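Local atomic coordinates of amidohydrolase 2 (Bifidobacterium longum subsp. infantis, PDB entry 6UVZ), a protein that probably acts as a hydrolase of the metallo-dependent hydrolases superfamily. Residues L181-D194 / V205-N219. Numbering follows the deposited sequence.
Sequences LAELPNSYIKVSGD and VRDTFGPKKVLYSSN
Ile189 and Ala182 sandwich the ring of Phe209 inside the last beta-alpha-beta unit of a TIM-barrel fold, in which strand 187-191, helix 199-209 and strand 214-216 follow one another. Ile189 CG2 sits over the ring centre, 3.7 Å from the centroid of Phe209, and Ala182 CB makes a CH-pi contact with the opposite face, nearer the rim. With CG1 anti to the backbone N (chi1 -177°), Ile189 carries CD1 on to Phe209 CE2 and to Val205 CG1, which it meets tip to tip. The helix is thereby packed on the outer face of the sheet.

The two strands run parallel, joined by a straight bond from Leu215 N to Ile189 O (3.0 Å, 170° at the hydrogen) and weak ones from Ile189 N to Lys213 O and Val191 N to Leu215 O. Lys213, its chain bent at chi3 (70°), passes alongside Ser187 O, and its NZ hydrogen-bonds Leu184 O (2.6 Å) and Ala182 O (2.8 Å). Ser187 OG and Leu184 N fix that turn, reaching Leu181 O from opposite faces of its plane. With an alanine in place of Lys213, both carbonyls would probably lose their common ammonium donor, leaving the 181-184 turn less firmly held.

Beyond the strands, Ser192 OG hydrogen-bonds Ser217 OG (2.8 Å). Asn219 ND2 makes a longer, less certain bond to the poorly ordered Asp194 OD1 (3.3 Å), and bonds Gly193 O from above its carbonyl plane (3.0 Å).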
ATOM      1  N   LEU A 181      -5.347  15.746   2.385  1.00 74.84           N
ATOM      2  CA  LEU A 181      -4.221  14.937   1.929  1.00 54.89           C
ATOM      3  C   LEU A 181      -3.998  15.091   0.431  1.00 58.93           C
ATOM      4  O   LEU A 181      -2.854  15.075  -0.036  1.00 60.42           O
ATOM      5  CB  LEU A 181      -4.448  13.470   2.289  1.00 48.79           C
ATOM      6  CG  LEU A 181      -4.372  13.124   3.775  1.00 52.07           C
ATOM      7  CD1 LEU A 181      -4.798  11.686   4.009  1.00 53.90           C
ATOM      8  CD2 LEU A 181      -2.965  13.362   4.298  1.00 46.40           C
ATOM      9  N   ALA A 182      -5.079  15.242  -0.339  1.00 59.33           N
ATOM     10  CA  ALA A 182      -4.950  15.415  -1.781  1.00 62.48           C
ATOM     11  C   ALA A 182      -4.268  16.725  -2.148  1.00 67.31           C
ATOM     12  O   ALA A 182      -3.830  16.883  -3.293  1.00 69.63           O
ATOM     13  CB  ALA A 182      -6.325  15.339  -2.447  1.00 61.36           C
ATOM     14  N   GLU A 183      -4.165  17.664  -1.208  1.00 67.98           N
ATOM     15  CA  GLU A 183      -3.494  18.931  -1.460  1.00 71.65           C
ATOM     16  C   GLU A 183      -1.984  18.842  -1.284  1.00 66.25           C
ATOM     17  O   GLU A 183      -1.273  19.765  -1.696  1.00 62.24           O
ATOM     18  CB  GLU A 183      -4.062  20.012  -0.535  1.00 82.42           C
ATOM     19  CG  GLU A 183      -3.998  21.423  -1.101  1.00 94.02           C
ATOM     20  CD  GLU A 183      -4.996  21.654  -2.223  1.00103.43           C
ATOM     21  OE1 GLU A 183      -5.878  20.793  -2.432  1.00102.22           O
ATOM     22  OE2 GLU A 183      -4.899  22.702  -2.896  1.00107.91           O
ATOM     23  N   LEU A 184      -1.480  17.758  -0.689  1.00 65.55           N
ATOM     24  CA  LEU A 184      -0.052  17.578  -0.489  1.00 46.89           C
ATOM     25  C   LEU A 184       0.627  17.179  -1.799  1.00 49.75           C
ATOM     26  O   LEU A 184       0.031  16.489  -2.631  1.00 58.63           O
ATOM     27  CB  LEU A 184       0.205  16.515   0.574  1.00 49.56           C
ATOM     28  CG  LEU A 184      -0.400  16.788   1.952  1.00 44.89           C
ATOM     29  CD1 LEU A 184      -0.123  15.633   2.899  1.00 43.10           C
ATOM     30  CD2 LEU A 184       0.129  18.094   2.527  1.00 32.37           C
ATOM     31  N   PRO A 185       1.877  17.603  -2.006  1.00 49.74           N
ATOM     32  CA  PRO A 185       2.532  17.341  -3.297  1.00 44.01           C
ATOM     33  C   PRO A 185       2.991  15.905  -3.486  1.00 54.40           C
ATOM     34  O   PRO A 185       3.108  15.464  -4.637  1.00 60.66           O
ATOM     35  CB  PRO A 185       3.726  18.305  -3.283  1.00 41.04           C
ATOM     36  CG  PRO A 185       4.030  18.494  -1.836  1.00 41.90           C
ATOM     37  CD  PRO A 185       2.706  18.441  -1.121  1.00 49.36           C
ATOM     38  N   ASN A 186       3.257  15.160  -2.413  1.00 58.96           N
ATOM     39  CA  ASN A 186       3.786  13.805  -2.523  1.00 46.47           C
ATOM     40  C   ASN A 186       2.874  12.778  -1.859  1.00 45.25           C
ATOM     41  O   ASN A 186       3.345  11.766  -1.335  1.00 40.19           O
ATOM     42  CB  ASN A 186       5.195  13.727  -1.936  1.00 44.41           C
ATOM     43  CG  ASN A 186       6.159  14.677  -2.616  1.00 49.45           C
ATOM     44  OD1 ASN A 186       6.629  14.414  -3.723  1.00 53.49           O
ATOM     45  ND2 ASN A 186       6.462  15.788  -1.955  1.00 56.79           N
ATOM     46  N   SER A 187       1.566  13.022  -1.877  1.00 48.26           N
ATOM     47  CA  SER A 187       0.604  12.081  -1.324  1.00 46.71           C
ATOM     48  C   SER A 187       0.063  11.179  -2.424  1.00 50.67           C
ATOM     49  O   SER A 187      -0.107  11.605  -3.569  1.00 54.17           O
ATOM     50  CB  SER A 187      -0.546  12.822  -0.640  1.00 56.16           C
ATOM     51  OG  SER A 187      -1.241  13.645  -1.561  1.00 67.93           O
ATOM     52  N   TYR A 188      -0.193   9.922  -2.070  1.00 49.23           N
ATOM     53  CA  TYR A 188      -0.741   8.944  -2.997  1.00 44.08           C
ATOM     54  C   TYR A 188      -1.747   8.079  -2.254  1.00 44.50           C
ATOM     55  O   TYR A 188      -1.639   7.883  -1.042  1.00 50.48           O
ATOM     56  CB  TYR A 188       0.354   8.063  -3.615  1.00 38.62           C
ATOM     57  CG  TYR A 188       1.343   8.818  -4.477  1.00 38.80           C
ATOM     58  CD1 TYR A 188       1.169   8.908  -5.852  1.00 33.68           C
ATOM     59  CD2 TYR A 188       2.455   9.435  -3.916  1.00 31.49           C
ATOM     60  CE1 TYR A 188       2.071   9.594  -6.644  1.00 33.60           C
ATOM     61  CE2 TYR A 188       3.361  10.124  -4.699  1.00 39.02           C
ATOM     62  CZ  TYR A 188       3.165  10.199  -6.063  1.00 46.18           C
ATOM     63  OH  TYR A 188       4.065  10.882  -6.846  1.00 55.09           O
ATOM     64  N   ILE A 189      -2.725   7.560  -2.990  1.00 38.06           N
ATOM     65  CA  ILE A 189      -3.786   6.748  -2.410  1.00 45.06           C
ATOM     66  C   ILE A 189      -3.994   5.510  -3.274  1.00 49.62           C
ATOM     67  O   ILE A 189      -3.967   5.584  -4.508  1.00 51.59           O
ATOM     68  CB  ILE A 189      -5.096   7.553  -2.258  1.00 46.81           C
ATOM     69  CG1 ILE A 189      -6.174   6.711  -1.571  1.00 54.63           C
ATOM     70  CG2 ILE A 189      -5.573   8.083  -3.604  1.00 42.63           C
ATOM     71  CD1 ILE A 189      -7.383   7.508  -1.138  1.00 56.20           C
ATOM     72  N   LYS A 190      -4.183   4.367  -2.622  1.00 36.53           N
ATOM     73  CA  LYS A 190      -4.390   3.095  -3.298  1.00 34.38           C
ATOM     74  C   LYS A 190      -5.874   2.766  -3.352  1.00 54.99           C
ATOM     75  O   LYS A 190      -6.615   3.034  -2.401  1.00 67.50           O
ATOM     76  CB  LYS A 190      -3.639   1.971  -2.582  1.00 35.97           C
ATOM     77  CG  LYS A 190      -2.133   2.099  -2.633  1.00 36.20           C
ATOM     78  CD  LYS A 190      -1.471   1.020  -1.799  1.00 30.98           C
ATOM     79  CE  LYS A 190       0.023   0.991  -2.046  1.00 34.03           C
ATOM     80  NZ  LYS A 190       0.738   0.117  -1.078  1.00 35.42           N
ATOM     81  N   VAL A 191      -6.302   2.177  -4.463  1.00 56.33           N
ATOM     82  CA  VAL A 191      -7.691   1.762  -4.643  1.00 53.96           C
ATOM     83  C   VAL A 191      -7.734   0.258  -4.388  1.00 62.98           C
ATOM     84  O   VAL A 191      -7.640  -0.556  -5.310  1.00 56.22           O
ATOM     85  CB  VAL A 191      -8.225   2.128  -6.026  1.00 41.04           C
ATOM     86  CG1 VAL A 191      -9.711   1.816  -6.115  1.00 45.30           C
ATOM     87  CG2 VAL A 191      -7.970   3.593  -6.313  1.00 39.09           C
ATOM     88  N   SER A 192      -7.872  -0.112  -3.116  1.00 72.22           N
ATOM     89  CA  SER A 192      -7.965  -1.520  -2.741  1.00 79.93           C
ATOM     90  C   SER A 192      -8.608  -1.600  -1.356  1.00 81.18           C
ATOM     91  O   SER A 192      -9.384  -0.716  -0.978  1.00 75.63           O
ATOM     92  CB  SER A 192      -6.568  -2.168  -2.820  1.00 81.25           C
ATOM     93  OG  SER A 192      -5.657  -1.521  -1.949  1.00 82.04           O
ATOM     94  N   GLY A 193      -8.283  -2.651  -0.607  1.00 86.93           N
ATOM     95  CA  GLY A 193      -8.814  -2.813   0.734  1.00 89.81           C
ATOM     96  C   GLY A 193      -9.196  -4.241   1.061  1.00 97.11           C
ATOM     97  O   GLY A 193      -9.149  -5.119   0.194  1.00 98.53           O
ATOM     98  N   ASP A 194      -9.577  -4.487   2.314  1.00100.81           N
ATOM     99  CA  ASP A 194     -10.029  -5.806   2.733  1.00105.00           C
ATOM    100  C   ASP A 194     -11.461  -6.099   2.310  1.00108.23           C
ATOM    101  O   ASP A 194     -11.999  -7.148   2.684  1.00105.20           O
ATOM    102  CB  ASP A 194      -9.899  -5.950   4.253  1.00107.26           C
ATOM    103  CG  ASP A 194      -8.484  -5.714   4.742  1.00103.36           C
ATOM    104  OD1 ASP A 194      -7.631  -5.306   3.925  1.00100.74           O
ATOM    105  OD2 ASP A 194      -8.223  -5.938   5.942  1.00 97.64           O
ATOM    106  N   VAL A 205     -12.559   9.757  -4.666  1.00 77.73           N
ATOM    107  CA  VAL A 205     -11.106   9.735  -4.535  1.00 69.01           C
ATOM    108  C   VAL A 205     -10.442  10.192  -5.829  1.00 64.83           C
ATOM    109  O   VAL A 205      -9.466  10.951  -5.807  1.00 64.31           O
ATOM    110  CB  VAL A 205     -10.634   8.331  -4.113  1.00 66.70           C
ATOM    111  CG1 VAL A 205      -9.147   8.162  -4.373  1.00 70.46           C
ATOM    112  CG2 VAL A 205     -10.944   8.089  -2.643  1.00 55.30           C
ATOM    113  N   ARG A 206     -10.967   9.751  -6.975  1.00 62.83           N
ATOM    114  CA  ARG A 206     -10.361  10.113  -8.254  1.00 70.48           C
ATOM    115  C   ARG A 206     -10.479  11.608  -8.527  1.00 82.67           C
ATOM    116  O   ARG A 206      -9.569  12.210  -9.110  1.00 89.09           O
ATOM    117  CB  ARG A 206     -11.007   9.315  -9.386  1.00 63.30           C
ATOM    118  CG  ARG A 206     -10.827   7.811  -9.279  1.00 54.12           C
ATOM    119  CD  ARG A 206     -11.705   7.089 -10.286  1.00 58.20           C
ATOM    120  NE  ARG A 206     -11.300   7.362 -11.661  1.00 68.63           N
ATOM    121  CZ  ARG A 206     -12.043   7.086 -12.727  1.00 73.58           C
ATOM    122  NH1 ARG A 206     -13.241   6.536 -12.578  1.00 80.78           N
ATOM    123  NH2 ARG A 206     -11.594   7.367 -13.943  1.00 69.51           N
ATOM    124  N   ASP A 207     -11.588  12.225  -8.114  1.00 81.03           N
ATOM    125  CA  ASP A 207     -11.796  13.640  -8.404  1.00 85.22           C
ATOM    126  C   ASP A 207     -10.891  14.520  -7.552  1.00 80.99           C
ATOM    127  O   ASP A 207     -10.246  15.443  -8.063  1.00 75.07           O
ATOM    128  CB  ASP A 207     -13.265  14.010  -8.192  1.00100.27           C
ATOM    129  CG  ASP A 207     -14.164  13.484  -9.292  1.00110.68           C
ATOM    130  OD1 ASP A 207     -13.648  12.825 -10.220  1.00111.59           O
ATOM    131  OD2 ASP A 207     -15.387  13.732  -9.234  1.00110.08           O
ATOM    132  N   THR A 208     -10.827  14.251  -6.246  1.00 82.61           N
ATOM    133  CA  THR A 208     -10.060  15.115  -5.353  1.00 85.40           C
ATOM    134  C   THR A 208      -8.560  14.869  -5.470  1.00 81.88           C
ATOM    135  O   THR A 208      -7.770  15.817  -5.411  1.00 76.18           O
ATOM    136  CB  THR A 208     -10.519  14.921  -3.907  1.00 79.68           C
ATOM    137  OG1 THR A 208     -10.470  13.530  -3.567  1.00 72.51           O
ATOM    138  CG2 THR A 208     -11.942  15.431  -3.729  1.00 89.92           C
ATOM    139  N   PHE A 209      -8.146  13.610  -5.635  1.00 72.77           N
ATOM    140  CA  PHE A 209      -6.719  13.317  -5.730  1.00 70.66           C
ATOM    141  C   PHE A 209      -6.180  13.566  -7.134  1.00 70.88           C
ATOM    142  O   PHE A 209      -5.038  14.014  -7.292  1.00 71.09           O
ATOM    143  CB  PHE A 209      -6.445  11.875  -5.305  1.00 72.23           C
ATOM    144  CG  PHE A 209      -6.263  11.703  -3.820  1.00 70.63           C
ATOM    145  CD1 PHE A 209      -5.034  11.947  -3.229  1.00 63.08           C
ATOM    146  CD2 PHE A 209      -7.316  11.294  -3.018  1.00 64.61           C
ATOM    147  CE1 PHE A 209      -4.859  11.791  -1.867  1.00 60.18           C
ATOM    148  CE2 PHE A 209      -7.147  11.134  -1.653  1.00 60.38           C
ATOM    149  CZ  PHE A 209      -5.916  11.384  -1.077  1.00 58.99           C
ATOM    150  N   GLY A 210      -6.979  13.288  -8.160  1.00 67.11           N
ATOM    151  CA  GLY A 210      -6.549  13.468  -9.526  1.00 63.08           C
ATOM    152  C   GLY A 210      -5.989  12.192 -10.119  1.00 68.14           C
ATOM    153  O   GLY A 210      -5.722  11.215  -9.412  1.00 75.87           O
ATOM    154  N   PRO A 211      -5.797  12.177 -11.440  1.00 72.60           N
ATOM    155  CA  PRO A 211      -5.304  10.969 -12.112  1.00 76.55           C
ATOM    156  C   PRO A 211      -3.814  10.721 -11.945  1.00 74.33           C
ATOM    157  O   PRO A 211      -3.327   9.677 -12.393  1.00 70.05           O
ATOM    158  CB  PRO A 211      -5.650  11.243 -13.582  1.00 72.88           C
ATOM    159  CG  PRO A 211      -5.554  12.727 -13.699  1.00 65.57           C
ATOM    160  CD  PRO A 211      -6.050  13.278 -12.388  1.00 69.29           C
ATOM    161  N   LYS A 212      -3.077  11.640 -11.322  1.00 65.13           N
ATOM    162  CA  LYS A 212      -1.634  11.508 -11.175  1.00 55.10           C
ATOM    163  C   LYS A 212      -1.210  10.982  -9.810  1.00 57.21           C
ATOM    164  O   LYS A 212      -0.025  10.682  -9.624  1.00 68.50           O
ATOM    165  CB  LYS A 212      -0.950  12.858 -11.425  1.00 52.31           C
ATOM    166  CG  LYS A 212      -1.040  13.347 -12.860  1.00 58.20           C
ATOM    167  CD  LYS A 212      -0.311  12.407 -13.805  1.00 65.27           C
ATOM    168  CE  LYS A 212      -0.379  12.903 -15.239  1.00 75.04           C
ATOM    169  NZ  LYS A 212       0.344  11.996 -16.172  1.00 78.95           N
ATOM    170  N   LYS A 213      -2.132  10.861  -8.860  1.00 50.88           N
ATOM    171  CA  LYS A 213      -1.807  10.461  -7.495  1.00 48.68           C
ATOM    172  C   LYS A 213      -2.720   9.335  -7.031  1.00 48.12           C
ATOM    173  O   LYS A 213      -3.143   9.285  -5.873  1.00 60.29           O
ATOM    174  CB  LYS A 213      -1.882  11.660  -6.551  1.00 49.79           C
ATOM    175  CG  LYS A 213      -0.865  12.749  -6.878  1.00 62.52           C
ATOM    176  CD  LYS A 213      -1.300  14.119  -6.376  1.00 78.53           C
ATOM    177  CE  LYS A 213      -1.243  14.211  -4.863  1.00 85.29           C
ATOM    178  NZ  LYS A 213      -1.601  15.571  -4.375  1.00 93.64           N
ATOM    179  N   VAL A 214      -3.033   8.408  -7.935  1.00 44.38           N
ATOM    180  CA  VAL A 214      -3.850   7.239  -7.631  1.00 44.69           C
ATOM    181  C   VAL A 214      -3.113   6.005  -8.131  1.00 46.84           C
ATOM    182  O   VAL A 214      -2.733   5.936  -9.304  1.00 54.84           O
ATOM    183  CB  VAL A 214      -5.250   7.336  -8.270  1.00 48.07           C
ATOM    184  CG1 VAL A 214      -6.011   6.042  -8.069  1.00 46.58           C
ATOM    185  CG2 VAL A 214      -6.025   8.502  -7.677  1.00 40.02           C
ATOM    186  N   LEU A 215      -2.915   5.033  -7.244  1.00 38.64           N
ATOM    187  CA  LEU A 215      -2.126   3.845  -7.533  1.00 34.45           C
ATOM    188  C   LEU A 215      -3.026   2.622  -7.635  1.00 35.31           C
ATOM    189  O   LEU A 215      -3.953   2.455  -6.837  1.00 40.50           O
ATOM    190  CB  LEU A 215      -1.073   3.611  -6.446  1.00 29.40           C
ATOM    191  CG  LEU A 215      -0.187   4.793  -6.049  1.00 27.63           C
ATOM    192  CD1 LEU A 215       0.578   4.477  -4.774  1.00 32.79           C
ATOM    193  CD2 LEU A 215       0.770   5.143  -7.170  1.00 30.31           C
ATOM    194  N   TYR A 216      -2.746   1.762  -8.612  1.00 38.94           N
ATOM    195  CA  TYR A 216      -3.416   0.471  -8.686  1.00 37.25           C
ATOM    196  C   TYR A 216      -2.859  -0.459  -7.618  1.00 36.56           C
ATOM    197  O   TYR A 216      -1.639  -0.602  -7.480  1.00 40.31           O
ATOM    198  CB  TYR A 216      -3.252  -0.168 -10.064  1.00 33.34           C
ATOM    199  CG  TYR A 216      -3.509  -1.658 -10.042  1.00 32.03           C
ATOM    200  CD1 TYR A 216      -4.801  -2.158  -9.936  1.00 32.84           C
ATOM    201  CD2 TYR A 216      -2.460  -2.567 -10.107  1.00 37.09           C
ATOM    202  CE1 TYR A 216      -5.041  -3.520  -9.903  1.00 35.00           C
ATOM    203  CE2 TYR A 216      -2.690  -3.930 -10.075  1.00 34.80           C
ATOM    204  CZ  TYR A 216      -3.981  -4.401  -9.974  1.00 33.49           C
ATOM    205  OH  TYR A 216      -4.211  -5.757  -9.943  1.00 36.45           O
ATOM    206  N   SER A 217      -3.756  -1.102  -6.877  1.00 42.57           N
ATOM    207  CA  SER A 217      -3.377  -2.012  -5.806  1.00 43.21           C
ATOM    208  C   SER A 217      -4.313  -3.208  -5.818  1.00 54.99           C
ATOM    209  O   SER A 217      -5.533  -3.045  -5.909  1.00 73.04           O
ATOM    210  CB  SER A 217      -3.424  -1.308  -4.445  1.00 51.18           C
ATOM    211  OG  SER A 217      -3.412  -2.247  -3.387  1.00 77.86           O
ATOM    212  N   SER A 218      -3.742  -4.408  -5.725  1.00 39.09           N
ATOM    213  CA  SER A 218      -4.523  -5.638  -5.692  1.00 40.81           C
ATOM    214  C   SER A 218      -4.803  -6.136  -4.284  1.00 46.01           C
ATOM    215  O   SER A 218      -5.815  -6.813  -4.073  1.00 53.13           O
ATOM    216  CB  SER A 218      -3.808  -6.748  -6.472  1.00 38.66           C
ATOM    217  OG  SER A 218      -2.609  -7.132  -5.822  1.00 29.16           O
ATOM    218  N   ASN A 219      -3.933  -5.822  -3.321  1.00 44.47           N
ATOM    219  CA  ASN A 219      -4.040  -6.327  -1.951  1.00 44.83           C
ATOM    220  C   ASN A 219      -4.042  -7.855  -1.923  1.00 45.84           C
ATOM    221  O   ASN A 219      -4.648  -8.475  -1.046  1.00 48.77           O
ATOM    222  CB  ASN A 219      -5.277  -5.767  -1.240  1.00 48.25           C
ATOM    223  CG  ASN A 219      -5.153  -5.808   0.270  1.00 64.67           C
ATOM    224  OD1 ASN A 219      -4.052  -5.903   0.812  1.00 63.43           O
ATOM    225  ND2 ASN A 219      -6.286  -5.732   0.958  1.00 84.96           N
TER